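Long-range contacts in periplasmic binding protein (Mycobacterium smegmatis, PDB 4MDY), which probably binds an iron-containing solute, such as a ferric siderophore, outside the cytoplasmic membrane and delivers it to an ABC transporter for uptake: residues G174-L179 and G205-Q210; L95-I100 and E117-V122; L178-T183 and L230-E235; Q31-A36 and L99-N104. All coordinates share one frame; numbering follows the deposited sequence.

Contact 1. Residues G174-L179 and G205-Q210; sequences GKKALL and GLTVLQ
Lys176 and Ala177 pair with Thr207 and Val208 as parallel beta bridges at the edge of the four-stranded sheet of the C-terminal lobe, where strand 207-208 is outermost. Thr207 N donates to Lys175 O at 2.8 Å. Ala177 N then donates to Thr207 O at 2.7 Å. The last rung is weak, with Leu209 N 3.4 Å from Ala177 O, and the short pairing ends there.

The side chains divide between the two faces. Lys176 and Thr207 run side by side on one face. The Lys176 chain is extended beyond CG, and its CD lies 3.9 Å from Leu209 CD2, so the aliphatic part of the lysine lies against the leucine. Leu209 also meets Leu178, whose CD2 is 3.8 Å from Leu209 CB. On the other face Ala177 CB lies 4.2 Å from Leu206 CD1. Leu206 continues onto Leu290 and Leu294 of helix 279-294.

Gly205 closes helix 199-203 with a Schellman motif just before the strand. Water is built into this end of the contact. One molecule accepts from Gly174 N, donates to Gly205 O and lies 2.7 Å from Thr207 OG1. Thr207 OG1 sits beside its own backbone N (chi1 -69°), on the side of Gly174.

Contact 2. Residues L95-I100 and E117-V122; sequences LKPDLI and EIAPTV
Ile100 and Thr121 form the parallel bridge of a beta-alpha-beta unit made of strand 99-102, helix 109-116 and strand 121-123. Two nearly straight bonds hold the backbones together. Ile100 N donates to Pro120 O at 2.9 Å, and Val122 N donates to Ile100 O at 2.8 Å.

The tightly packed part surrounds Ile100. Its CG1 lies beside the backbone N (chi1 -60°), which carries CD1 back toward the start of the other segment. There Ile100 CD1 comes 4.0 Å from Ile118 CB, the two side chains crossing at about a right angle. Ala119 CB fits against the backbone of Pro97 and Asp98, 3.6 Å from Pro97 O. Thr121 OG1 donates to Ala119 O at 2.9 Å. This bond fixes the hydroxyl, which also rests on Ile100 CB. Leu99 leaves the strand in the other direction, and its CD1 reaches Val122 CG2 at 3.9 Å.

The looser side is at Asp98. Its side chain points away from segment 117-122 and is partly exposed. Its carboxylate is taken up by the backbone N atoms of Gln31 and Arg32. Pro120, also partly exposed, meets this side through CD, 3.6 Å from Asp98 O.

Ile118 and Ile100 pack on helix 89-94, Thr121 lies on helix 109-116, and Val122 packs on Ile140 and Ala144 of helix 134-144.

Contact 3. Residues L178-T183 and L230-E235; sequences LLLGGT and LIWTTE
Strands 178-181 and 230-233 run parallel, with axes 4.6 Å apart at closest approach and 27° between their directions. Leu178, Leu179 and Leu180 pair with Leu230, Ile231 and Trp232 in the middle of the four-stranded sheet of the C-terminal lobe. The ladder alternates from strand to strand: Ile231 N donates to Leu178 O, Leu180 N to Ile231 O at 2.7 Å, and Thr233 N to Leu180 O at 2.8 Å.

On the face of Leu180 and Trp232, a methyl group meets an indole. With CG beside the backbone N (chi1 -54°) and CD1 extended beyond it, Leu180 reaches over the ring. Leu180 CD1 is 3.5 Å from the centroid of the six-membered ring of Trp232, only 8° off the normal, a CH-pi contact. Gly181 O lies at the ring edge near its plane, 3.4 Å from Trp232 CE3. Asn260 accepts from NE1, and Phe262 stacks on the indole. Alongside, Leu178 CD1 and Leu230 CD2 lie 3.8 Å apart, their side chains pointing the same way.

On the other face Leu179 CD1 touches both Ile231 CG2 and, at 3.7 Å, Thr233 CG2. Thr233 is the centre of an inverse gamma turn. Gly182 packs directly against the backbone of Thr233 and Thr234. One water accepts from Gly182 N at 2.9 Å and is the same distance from Thr233 OG1.

Contact 4. Residues Q31-A36 and L99-N104; sequences QRVVSA and LIVATN
Val33 and Val101 cross obliquely on one face of a parallel sheet, the three-stranded sheet of the N-terminal lobe. Strand 99-102 is its middle strand and strand 33-35 lies at one side. The methyls that meet are Val33 CG1 and Val101 CG2, 3.9 Å apart. Both valines have CG1 anti to the backbone N (chi1 -175° for Val33), but they use different branches to meet. Val33 CG1 also lies 3.8 Å from Leu99 O. The pair is covered by helices on this face, Val33 by Leu44 of helix 40-46 and Val101 by Ile141 of helix 134-144.

Val34 and Ile100 share the opposite face but touch loosely. The closer packing there is made by Ala36. Its CB points toward the neighbouring strand and meets Ile100 CG2 at 4.1 Å and Ala102 CB at 4.0 Å. The two alanine methyls thus meet directly.

Backbone bonds set this register. A weak one opens it, from Leu99 N to Arg32 O. Val34 N then donates to Leu99 O at 2.9 Å, and Val101 N to Val34 O at 2.8 Å. The guanidinium group of Arg32 leads away from segment 99-104 to the carbonyls of Leu95 and Lys96. At the far end Ala36 N donates to Val101 O at 2.8 Å, and Ala36 CB lies 3.5 Å from that same oxygen.

Overall arrangement
The four contacts belong to two separate parallel sheets on opposite sides of the chain's centre. Contacts 2 and 4 share strand 99-102, which pairs with 121-123 on one side and 33-35 on the other. Their centres are about 7 Å apart, and Pro97 of contact 2 packs on Val34 of contact 4. Contacts 1 and 3 share strand 176-181 in the same way, with centres about 14 Å apart. Contacts 2, 3 and 4 are buried and mostly aliphatic, and contact 3 adds an aromatic ring. Contact 1 is partly buried at a sheet edge, with lysine chains and bridging waters. Two such lobes are consistent with a solute-binding protein.

Contact 1. Residues G174-L179 and G205-Q210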
loop_
_atom_site.group_PDB
_atom_site.type_symbol
_atom_site.label_atom_id
_atom_site.label_comp_id
_atom_site.label_asym_id
_atom_site.label_seq_id
_atom_site.Cartn_x
_atom_site.Cartn_y
_atom_site.Cartn_z
ATOM N N GLY A 174 9.222 3.308 22.664
ATOM C CA GLY A 174 9.340 2.045 23.374
ATOM C C GLY A 174 8.067 1.224 23.512
ATOM O O GLY A 174 8.063 0.218 24.218
ATOM N N LYS A 175 6.988 1.629 22.846
ATOM C CA LYS A 175 5.742 0.878 22.914
ATOM C C LYS A 175 5.689 -0.133 21.769
ATOM O O LYS A 175 5.912 0.207 20.605
ATOM C CB LYS A 175 4.533 1.806 22.872
ATOM C CG LYS A 175 4.464 2.796 24.029
ATOM C CD LYS A 175 4.460 2.101 25.381
ATOM C CE LYS A 175 3.994 3.024 26.497
ATOM N NZ LYS A 175 4.798 4.273 26.574
ATOM N N LYS A 176 5.378 -1.375 22.119
ATOM C CA LYS A 176 5.432 -2.487 21.184
ATOM C C LYS A 176 4.120 -2.636 20.433
ATOM O O LYS A 176 3.051 -2.713 21.032
ATOM C CB LYS A 176 5.800 -3.767 21.932
ATOM C CG LYS A 176 7.142 -3.627 22.646
ATOM C CD LYS A 176 7.441 -4.790 23.561
ATOM C CE LYS A 176 8.730 -4.544 24.329
ATOM N NZ LYS A 176 9.084 -5.718 25.170
ATOM N N ALA A 177 4.222 -2.659 19.109
ATOM C CA ALA A 177 3.066 -2.639 18.221
ATOM C C ALA A 177 3.083 -3.860 17.323
ATOM O O ALA A 177 4.153 -4.325 16.906
ATOM C CB ALA A 177 3.075 -1.376 17.374
ATOM N N LEU A 178 1.887 -4.380 17.053
ATOM C CA LEU A 178 1.666 -5.385 16.022
ATOM C C LEU A 178 0.609 -4.866 15.059
ATOM O O LEU A 178 -0.359 -4.213 15.470
ATOM C CB LEU A 178 1.207 -6.716 16.626
ATOM C CG LEU A 178 2.232 -7.550 17.403
ATOM C CD1 LEU A 178 1.534 -8.674 18.153
ATOM C CD2 LEU A 178 3.297 -8.119 16.477
ATOM N N LEU A 179 0.815 -5.162 13.779
ATOM C CA LEU A 179 -0.098 -4.796 12.722
ATOM C C LEU A 179 -0.737 -6.067 12.175
ATOM O O LEU A 179 -0.070 -6.887 11.532
ATOM C CB LEU A 179 0.646 -4.054 11.615
ATOM C CG LEU A 179 -0.207 -3.604 10.433
ATOM C CD1 LEU A 179 -1.258 -2.606 10.900
ATOM C CD2 LEU A 179 0.664 -3.006 9.340
ATOM N N GLY A 205 8.024 6.149 16.118
ATOM C CA GLY A 205 8.657 5.931 17.419
ATOM C C GLY A 205 8.319 4.609 18.080
ATOM O O GLY A 205 8.882 4.278 19.120
ATOM N N LEU A 206 7.417 3.846 17.470
ATOM C CA LEU A 206 6.989 2.562 18.019
ATOM C C LEU A 206 8.029 1.473 17.803
ATOM O O LEU A 206 8.897 1.575 16.926
ATOM C CB LEU A 206 5.676 2.115 17.372
ATOM C CG LEU A 206 4.481 3.030 17.593
ATOM C CD1 LEU A 206 3.361 2.702 16.617
ATOM C CD2 LEU A 206 3.990 2.927 19.027
ATOM N N THR A 207 7.924 0.433 18.622
ATOM C CA THR A 207 8.707 -0.776 18.458
ATOM C C THR A 207 7.841 -1.803 17.738
ATOM O O THR A 207 6.719 -2.111 18.156
ATOM C CB THR A 207 9.208 -1.317 19.814
ATOM O OG1 THR A 207 10.198 -0.422 20.347
ATOM C CG2 THR A 207 9.816 -2.697 19.663
ATOM N N VAL A 208 8.368 -2.308 16.634
ATOM C CA VAL A 208 7.679 -3.281 15.808
ATOM C C VAL A 208 8.218 -4.660 16.172
ATOM O O VAL A 208 9.357 -4.999 15.849
ATOM C CB VAL A 208 7.899 -2.975 14.313
ATOM C CG1 VAL A 208 7.277 -4.044 13.433
ATOM C CG2 VAL A 208 7.310 -1.614 13.960
ATOM N N LEU A 209 7.388 -5.444 16.852
ATOM C CA LEU A 209 7.746 -6.793 17.286
ATOM C C LEU A 209 7.957 -7.753 16.120
ATOM O O LEU A 209 7.203 -7.736 15.155
ATOM C CB LEU A 209 6.626 -7.376 18.156
ATOM C CG LEU A 209 6.435 -6.818 19.555
ATOM C CD1 LEU A 209 5.235 -7.504 20.199
ATOM C CD2 LEU A 209 7.701 -7.011 20.384
ATOM N N GLN A 210 8.980 -8.597 16.227
ATOM C CA GLN A 210 9.121 -9.745 15.336
ATOM C C GLN A 210 7.891 -10.638 15.468
ATOM O O GLN A 210 7.466 -10.963 16.573
ATOM C CB GLN A 210 10.392 -10.552 15.656
ATOM C CG GLN A 210 11.549 -10.286 14.706
ATOM C CD GLN A 210 11.235 -10.703 13.275
ATOM O OE1 GLN A 210 10.498 -11.667 13.040
ATOM N NE2 GLN A 210 11.787 -9.974 12.311
HETATM O O HOH W 1 10.813 -1.007 22.967
HETATM O O HOH W 2 10.524 2.285 20.393
#

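Contact 2. Residues L95-I100 and E117-V122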
loop_
_atom_site.group_PDB
_atom_site.type_symbol
_atom_site.label_atom_id
_atom_site.label_comp_id
_atom_site.label_asym_id
_atom_site.label_seq_id
_atom_site.Cartn_x
_atom_site.Cartn_y
_atom_site.Cartn_z
ATOM N N LEU A 95 -6.665 -0.639 -25.220
ATOM C CA LEU A 95 -6.630 0.719 -24.678
ATOM C C LEU A 95 -5.549 1.614 -25.314
ATOM O O LEU A 95 -5.517 2.820 -25.062
ATOM C CB LEU A 95 -6.475 0.679 -23.149
ATOM C CG LEU A 95 -7.679 0.092 -22.405
ATOM C CD1 LEU A 95 -7.302 -0.359 -21.000
ATOM C CD2 LEU A 95 -8.833 1.082 -22.358
ATOM N N LYS A 96 -4.675 1.035 -26.137
ATOM C CA LYS A 96 -3.702 1.814 -26.912
ATOM C C LYS A 96 -2.874 2.759 -26.037
ATOM O O LYS A 96 -2.770 3.945 -26.323
ATOM C CB LYS A 96 -4.409 2.623 -28.011
ATOM C CG LYS A 96 -5.179 1.784 -29.013
ATOM C CD LYS A 96 -4.234 1.036 -29.935
ATOM C CE LYS A 96 -4.998 0.250 -30.984
ATOM N NZ LYS A 96 -4.090 -0.616 -31.783
ATOM N N PRO A 97 -2.284 2.233 -24.964
ATOM C CA PRO A 97 -1.523 3.109 -24.077
ATOM C C PRO A 97 -0.199 3.487 -24.714
ATOM O O PRO A 97 0.208 2.860 -25.691
ATOM C CB PRO A 97 -1.296 2.234 -22.853
ATOM C CG PRO A 97 -1.250 0.842 -23.391
ATOM C CD PRO A 97 -2.151 0.814 -24.594
ATOM N N ASP A 98 0.450 4.520 -24.191
ATOM C CA ASP A 98 1.852 4.782 -24.529
ATOM C C ASP A 98 2.791 4.525 -23.338
ATOM O O ASP A 98 4.001 4.647 -23.467
ATOM C CB ASP A 98 2.044 6.179 -25.138
ATOM C CG ASP A 98 1.697 7.315 -24.184
ATOM O OD1 ASP A 98 1.256 7.063 -23.037
ATOM O OD2 ASP A 98 1.860 8.490 -24.599
ATOM N N LEU A 99 2.221 4.166 -22.185
ATOM C CA LEU A 99 3.008 3.676 -21.048
ATOM C C LEU A 99 2.173 2.714 -20.222
ATOM O O LEU A 99 1.007 2.991 -19.913
ATOM C CB LEU A 99 3.485 4.823 -20.155
ATOM C CG LEU A 99 4.424 4.413 -19.002
ATOM C CD1 LEU A 99 5.787 3.967 -19.514
ATOM C CD2 LEU A 99 4.615 5.554 -18.017
ATOM N N ILE A 100 2.773 1.588 -19.867
ATOM C CA ILE A 100 2.133 0.612 -19.009
ATOM C C ILE A 100 2.939 0.515 -17.725
ATOM O O ILE A 100 4.114 0.146 -17.752
ATOM C CB ILE A 100 2.040 -0.769 -19.686
ATOM C CG1 ILE A 100 1.219 -0.672 -20.981
ATOM C CG2 ILE A 100 1.391 -1.784 -18.753
ATOM C CD1 ILE A 100 1.380 -1.867 -21.896
ATOM N N GLU A 117 5.520 -5.208 -26.162
ATOM C CA GLU A 117 5.066 -5.153 -27.550
ATOM C C GLU A 117 3.987 -4.087 -27.742
ATOM O O GLU A 117 3.845 -3.534 -28.826
ATOM C CB GLU A 117 4.533 -6.518 -27.978
ATOM C CG GLU A 117 4.394 -6.672 -29.473
ATOM C CD GLU A 117 3.984 -8.074 -29.862
ATOM O OE1 GLU A 117 2.972 -8.577 -29.323
ATOM O OE2 GLU A 117 4.679 -8.673 -30.703
ATOM N N ILE A 118 3.244 -3.791 -26.678
ATOM C CA ILE A 118 2.173 -2.801 -26.737
ATOM C C ILE A 118 2.727 -1.400 -26.518
ATOM O O ILE A 118 2.448 -0.481 -27.296
ATOM C CB ILE A 118 1.074 -3.105 -25.697
ATOM C CG1 ILE A 118 0.540 -4.528 -25.897
ATOM C CG2 ILE A 118 -0.063 -2.090 -25.798
ATOM C CD1 ILE A 118 -0.287 -5.050 -24.740
ATOM N N ALA A 119 3.498 -1.234 -25.446
ATOM C CA ALA A 119 4.081 0.052 -25.122
ATOM C C ALA A 119 5.213 -0.122 -24.122
ATOM O O ALA A 119 5.338 -1.173 -23.493
ATOM C CB ALA A 119 3.021 0.990 -24.555
ATOM N N PRO A 120 6.045 0.915 -23.973
ATOM C CA PRO A 120 7.026 0.898 -22.895
ATOM C C PRO A 120 6.372 0.517 -21.569
ATOM O O PRO A 120 5.331 1.071 -21.201
ATOM C CB PRO A 120 7.533 2.335 -22.871
ATOM C CG PRO A 120 7.420 2.783 -24.289
ATOM C CD PRO A 120 6.172 2.117 -24.816
ATOM N N THR A 121 6.977 -0.441 -20.878
ATOM C CA THR A 121 6.378 -1.051 -19.706
ATOM C C THR A 121 7.353 -0.932 -18.538
ATOM O O THR A 121 8.537 -1.263 -18.669
ATOM C CB THR A 121 6.020 -2.520 -19.996
ATOM O OG1 THR A 121 4.987 -2.566 -20.991
ATOM C CG2 THR A 121 5.544 -3.242 -18.748
ATOM N N VAL A 122 6.846 -0.438 -17.411
ATOM C CA VAL A 122 7.647 -0.251 -16.201
ATOM C C VAL A 122 7.362 -1.406 -15.251
ATOM O O VAL A 122 6.230 -1.561 -14.774
ATOM C CB VAL A 122 7.321 1.082 -15.484
ATOM C CG1 VAL A 122 8.281 1.306 -14.315
ATOM C CG2 VAL A 122 7.379 2.253 -16.451
#

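Contact 3. Residues L178-T183 and L230-E235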
loop_
_atom_site.group_PDB
_atom_site.type_symbol
_atom_site.label_atom_id
_atom_site.label_comp_id
_atom_site.label_asym_id
_atom_site.label_seq_id
_atom_site.Cartn_x
_atom_site.Cartn_y
_atom_site.Cartn_z
ATOM N N LEU A 178 1.887 -4.380 17.053
ATOM C CA LEU A 178 1.666 -5.385 16.022
ATOM C C LEU A 178 0.609 -4.866 15.059
ATOM O O LEU A 178 -0.359 -4.213 15.470
ATOM C CB LEU A 178 1.207 -6.716 16.626
ATOM C CG LEU A 178 2.232 -7.550 17.403
ATOM C CD1 LEU A 178 1.534 -8.674 18.153
ATOM C CD2 LEU A 178 3.297 -8.119 16.477
ATOM N N LEU A 179 0.815 -5.162 13.779
ATOM C CA LEU A 179 -0.098 -4.796 12.722
ATOM C C LEU A 179 -0.737 -6.067 12.175
ATOM O O LEU A 179 -0.070 -6.887 11.532
ATOM C CB LEU A 179 0.646 -4.054 11.615
ATOM C CG LEU A 179 -0.207 -3.604 10.433
ATOM C CD1 LEU A 179 -1.258 -2.606 10.900
ATOM C CD2 LEU A 179 0.664 -3.006 9.340
ATOM N N LEU A 180 -2.037 -6.203 12.419
ATOM C CA LEU A 180 -2.749 -7.457 12.224
ATOM C C LEU A 180 -3.839 -7.323 11.177
ATOM O O LEU A 180 -4.386 -6.246 10.980
ATOM C CB LEU A 180 -3.370 -7.912 13.551
ATOM C CG LEU A 180 -2.404 -8.016 14.747
ATOM C CD1 LEU A 180 -3.142 -8.449 16.000
ATOM C CD2 LEU A 180 -1.263 -8.976 14.443
ATOM N N GLY A 181 -4.150 -8.432 10.518
ATOM C CA GLY A 181 -5.222 -8.471 9.536
ATOM C C GLY A 181 -6.574 -8.360 10.217
ATOM O O GLY A 181 -6.725 -8.722 11.385
ATOM N N GLY A 182 -7.556 -7.850 9.481
ATOM C CA GLY A 182 -8.892 -7.600 10.029
ATOM C C GLY A 182 -9.758 -8.841 10.154
ATOM O O GLY A 182 -10.822 -8.790 10.771
ATOM N N THR A 183 -9.318 -9.943 9.546
ATOM C CA THR A 183 -10.000 -11.233 9.642
ATOM C C THR A 183 -9.029 -12.339 10.072
ATOM O O THR A 183 -7.819 -12.264 9.817
ATOM C CB THR A 183 -10.660 -11.617 8.301
ATOM O OG1 THR A 183 -9.663 -11.718 7.277
ATOM C CG2 THR A 183 -11.693 -10.571 7.883
ATOM N N LEU A 230 -2.354 -3.414 19.636
ATOM C CA LEU A 230 -2.626 -4.221 18.448
ATOM C C LEU A 230 -3.449 -3.385 17.488
ATOM O O LEU A 230 -4.474 -2.820 17.865
ATOM C CB LEU A 230 -3.408 -5.493 18.795
ATOM C CG LEU A 230 -2.839 -6.390 19.887
ATOM C CD1 LEU A 230 -3.753 -7.590 20.074
ATOM C CD2 LEU A 230 -1.424 -6.837 19.562
ATOM N N ILE A 231 -2.991 -3.318 16.244
ATOM C CA ILE A 231 -3.675 -2.583 15.196
ATOM C C ILE A 231 -4.266 -3.614 14.257
ATOM O O ILE A 231 -3.549 -4.255 13.507
ATOM C CB ILE A 231 -2.698 -1.645 14.448
ATOM C CG1 ILE A 231 -1.968 -0.736 15.444
ATOM C CG2 ILE A 231 -3.438 -0.818 13.409
ATOM C CD1 ILE A 231 -0.750 -0.043 14.874
ATOM N N TRP A 232 -5.578 -3.799 14.337
ATOM C CA TRP A 232 -6.269 -4.742 13.468
ATOM C C TRP A 232 -6.830 -3.971 12.282
ATOM O O TRP A 232 -7.586 -3.011 12.463
ATOM C CB TRP A 232 -7.419 -5.410 14.205
ATOM C CG TRP A 232 -7.057 -6.096 15.480
ATOM C CD1 TRP A 232 -6.895 -5.518 16.713
ATOM C CD2 TRP A 232 -6.846 -7.498 15.665
ATOM N NE1 TRP A 232 -6.592 -6.476 17.649
ATOM C CE2 TRP A 232 -6.550 -7.700 17.034
ATOM C CE3 TRP A 232 -6.868 -8.606 14.807
ATOM C CZ2 TRP A 232 -6.296 -8.964 17.564
ATOM C CZ3 TRP A 232 -6.622 -9.864 15.337
ATOM C CH2 TRP A 232 -6.339 -10.033 16.707
ATOM N N THR A 233 -6.483 -4.390 11.069
ATOM C CA THR A 233 -6.890 -3.652 9.878
ATOM C C THR A 233 -8.278 -4.101 9.419
ATOM O O THR A 233 -8.469 -4.597 8.303
ATOM C CB THR A 233 -5.845 -3.752 8.754
ATOM O OG1 THR A 233 -5.617 -5.124 8.413
ATOM C CG2 THR A 233 -4.530 -3.097 9.214
ATOM N N THR A 234 -9.240 -3.922 10.318
ATOM C CA THR A 234 -10.645 -4.175 10.033
ATOM C C THR A 234 -11.160 -3.199 8.980
ATOM O O THR A 234 -10.676 -2.070 8.888
ATOM C CB THR A 234 -11.503 -4.036 11.310
ATOM O OG1 THR A 234 -11.167 -2.823 11.999
ATOM C CG2 THR A 234 -11.279 -5.213 12.234
ATOM N N GLU A 235 -12.149 -3.648 8.203
ATOM C CA GLU A 235 -12.776 -2.839 7.164
ATOM C C GLU A 235 -14.269 -2.625 7.443
ATOM O O GLU A 235 -14.965 -2.009 6.640
ATOM C CB GLU A 235 -12.596 -3.507 5.801
ATOM C CG GLU A 235 -11.137 -3.711 5.411
ATOM C CD GLU A 235 -10.968 -4.407 4.073
ATOM O OE1 GLU A 235 -11.863 -4.277 3.208
ATOM O OE2 GLU A 235 -9.931 -5.083 3.887
HETATM O O HOH W 3 -6.882 -7.125 6.765
#

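Contact 4. Residues Q31-A36 and L99-N104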
loop_
_atom_site.group_PDB
_atom_site.type_symbol
_atom_site.label_atom_id
_atom_site.label_comp_id
_atom_site.label_asym_id
_atom_site.label_seq_id
_atom_site.Cartn_x
_atom_site.Cartn_y
_atom_site.Cartn_z
ATOM N N GLN A 31 1.060 10.216 -22.734
ATOM C CA GLN A 31 -0.294 10.771 -22.864
ATOM C C GLN A 31 -1.389 9.801 -22.417
ATOM O O GLN A 31 -2.458 10.234 -21.980
ATOM C CB GLN A 31 -0.564 11.154 -24.324
ATOM C CG GLN A 31 0.544 11.953 -24.992
ATOM C CD GLN A 31 0.743 13.306 -24.350
ATOM O OE1 GLN A 31 1.693 13.510 -23.591
ATOM N NE2 GLN A 31 -0.158 14.236 -24.638
ATOM N N ARG A 32 -1.128 8.502 -22.555
ATOM C CA ARG A 32 -2.090 7.458 -22.239
ATOM C C ARG A 32 -1.466 6.371 -21.356
ATOM O O ARG A 32 -0.941 5.369 -21.849
ATOM C CB ARG A 32 -2.624 6.831 -23.535
ATOM C CG ARG A 32 -3.467 7.771 -24.380
ATOM C CD ARG A 32 -3.939 7.091 -25.657
ATOM N NE ARG A 32 -4.932 6.036 -25.416
ATOM C CZ ARG A 32 -6.214 6.255 -25.127
ATOM N NH1 ARG A 32 -6.683 7.495 -25.025
ATOM N NH2 ARG A 32 -7.035 5.228 -24.930
ATOM N N VAL A 33 -1.563 6.553 -20.045
ATOM C CA VAL A 33 -0.952 5.631 -19.103
ATOM C C VAL A 33 -1.949 4.608 -18.546
ATOM O O VAL A 33 -3.007 4.962 -18.019
ATOM C CB VAL A 33 -0.309 6.394 -17.921
ATOM C CG1 VAL A 33 0.440 5.433 -17.016
ATOM C CG2 VAL A 33 0.633 7.471 -18.428
ATOM N N VAL A 34 -1.581 3.340 -18.650
ATOM C CA VAL A 34 -2.306 2.255 -18.012
ATOM C C VAL A 34 -1.629 1.860 -16.699
ATOM O O VAL A 34 -0.433 1.541 -16.674
ATOM C CB VAL A 34 -2.370 1.032 -18.934
ATOM C CG1 VAL A 34 -2.779 -0.209 -18.164
ATOM C CG2 VAL A 34 -3.313 1.302 -20.096
ATOM N N SER A 35 -2.410 1.879 -15.617
ATOM C CA SER A 35 -1.986 1.354 -14.330
ATOM C C SER A 35 -2.435 -0.104 -14.224
ATOM O O SER A 35 -3.628 -0.396 -14.011
ATOM C CB SER A 35 -2.571 2.178 -13.190
ATOM O OG SER A 35 -2.059 1.735 -11.945
ATOM N N ALA A 36 -1.478 -1.015 -14.382
ATOM C CA ALA A 36 -1.771 -2.438 -14.502
ATOM C C ALA A 36 -1.619 -3.228 -13.185
ATOM O O ALA A 36 -1.982 -4.412 -13.122
ATOM C CB ALA A 36 -0.909 -3.051 -15.602
ATOM N N LEU A 99 2.221 4.166 -22.185
ATOM C CA LEU A 99 3.008 3.676 -21.048
ATOM C C LEU A 99 2.173 2.714 -20.222
ATOM O O LEU A 99 1.007 2.991 -19.913
ATOM C CB LEU A 99 3.485 4.823 -20.155
ATOM C CG LEU A 99 4.424 4.413 -19.002
ATOM C CD1 LEU A 99 5.787 3.967 -19.514
ATOM C CD2 LEU A 99 4.615 5.554 -18.017
ATOM N N ILE A 100 2.773 1.588 -19.867
ATOM C CA ILE A 100 2.133 0.612 -19.009
ATOM C C ILE A 100 2.939 0.515 -17.725
ATOM O O ILE A 100 4.114 0.146 -17.752
ATOM C CB ILE A 100 2.040 -0.769 -19.686
ATOM C CG1 ILE A 100 1.219 -0.672 -20.981
ATOM C CG2 ILE A 100 1.391 -1.784 -18.753
ATOM C CD1 ILE A 100 1.380 -1.867 -21.896
ATOM N N VAL A 101 2.308 0.847 -16.606
ATOM C CA VAL A 101 2.947 0.750 -15.313
ATOM C C VAL A 101 2.494 -0.529 -14.625
ATOM O O VAL A 101 1.299 -0.701 -14.319
ATOM C CB VAL A 101 2.638 1.979 -14.444
ATOM C CG1 VAL A 101 3.358 1.874 -13.115
ATOM C CG2 VAL A 101 3.052 3.253 -15.163
ATOM N N ALA A 102 3.455 -1.428 -14.392
ATOM C CA ALA A 102 3.172 -2.729 -13.808
ATOM C C ALA A 102 4.248 -3.141 -12.806
ATOM O O ALA A 102 4.926 -4.156 -12.971
ATOM C CB ALA A 102 3.007 -3.779 -14.898
ATOM N N THR A 103 4.381 -2.348 -11.749
ATOM C CA THR A 103 5.370 -2.613 -10.713
ATOM C C THR A 103 4.797 -3.494 -9.604
ATOM O O THR A 103 5.549 -4.143 -8.885
ATOM C CB THR A 103 5.892 -1.296 -10.096
ATOM O OG1 THR A 103 4.805 -0.579 -9.501
ATOM C CG2 THR A 103 6.536 -0.430 -11.149
ATOM N N ASN A 104 3.466 -3.538 -9.496
ATOM C CA ASN A 104 2.772 -4.256 -8.431
ATOM C C ASN A 104 1.640 -5.094 -9.026
ATOM O O ASN A 104 0.482 -4.979 -8.620
ATOM C CB ASN A 104 2.225 -3.244 -7.419
ATOM C CG ASN A 104 1.733 -3.886 -6.131
ATOM O OD1 ASN A 104 1.974 -5.061 -5.860
ATOM N ND2 ASN A 104 1.053 -3.099 -5.316
#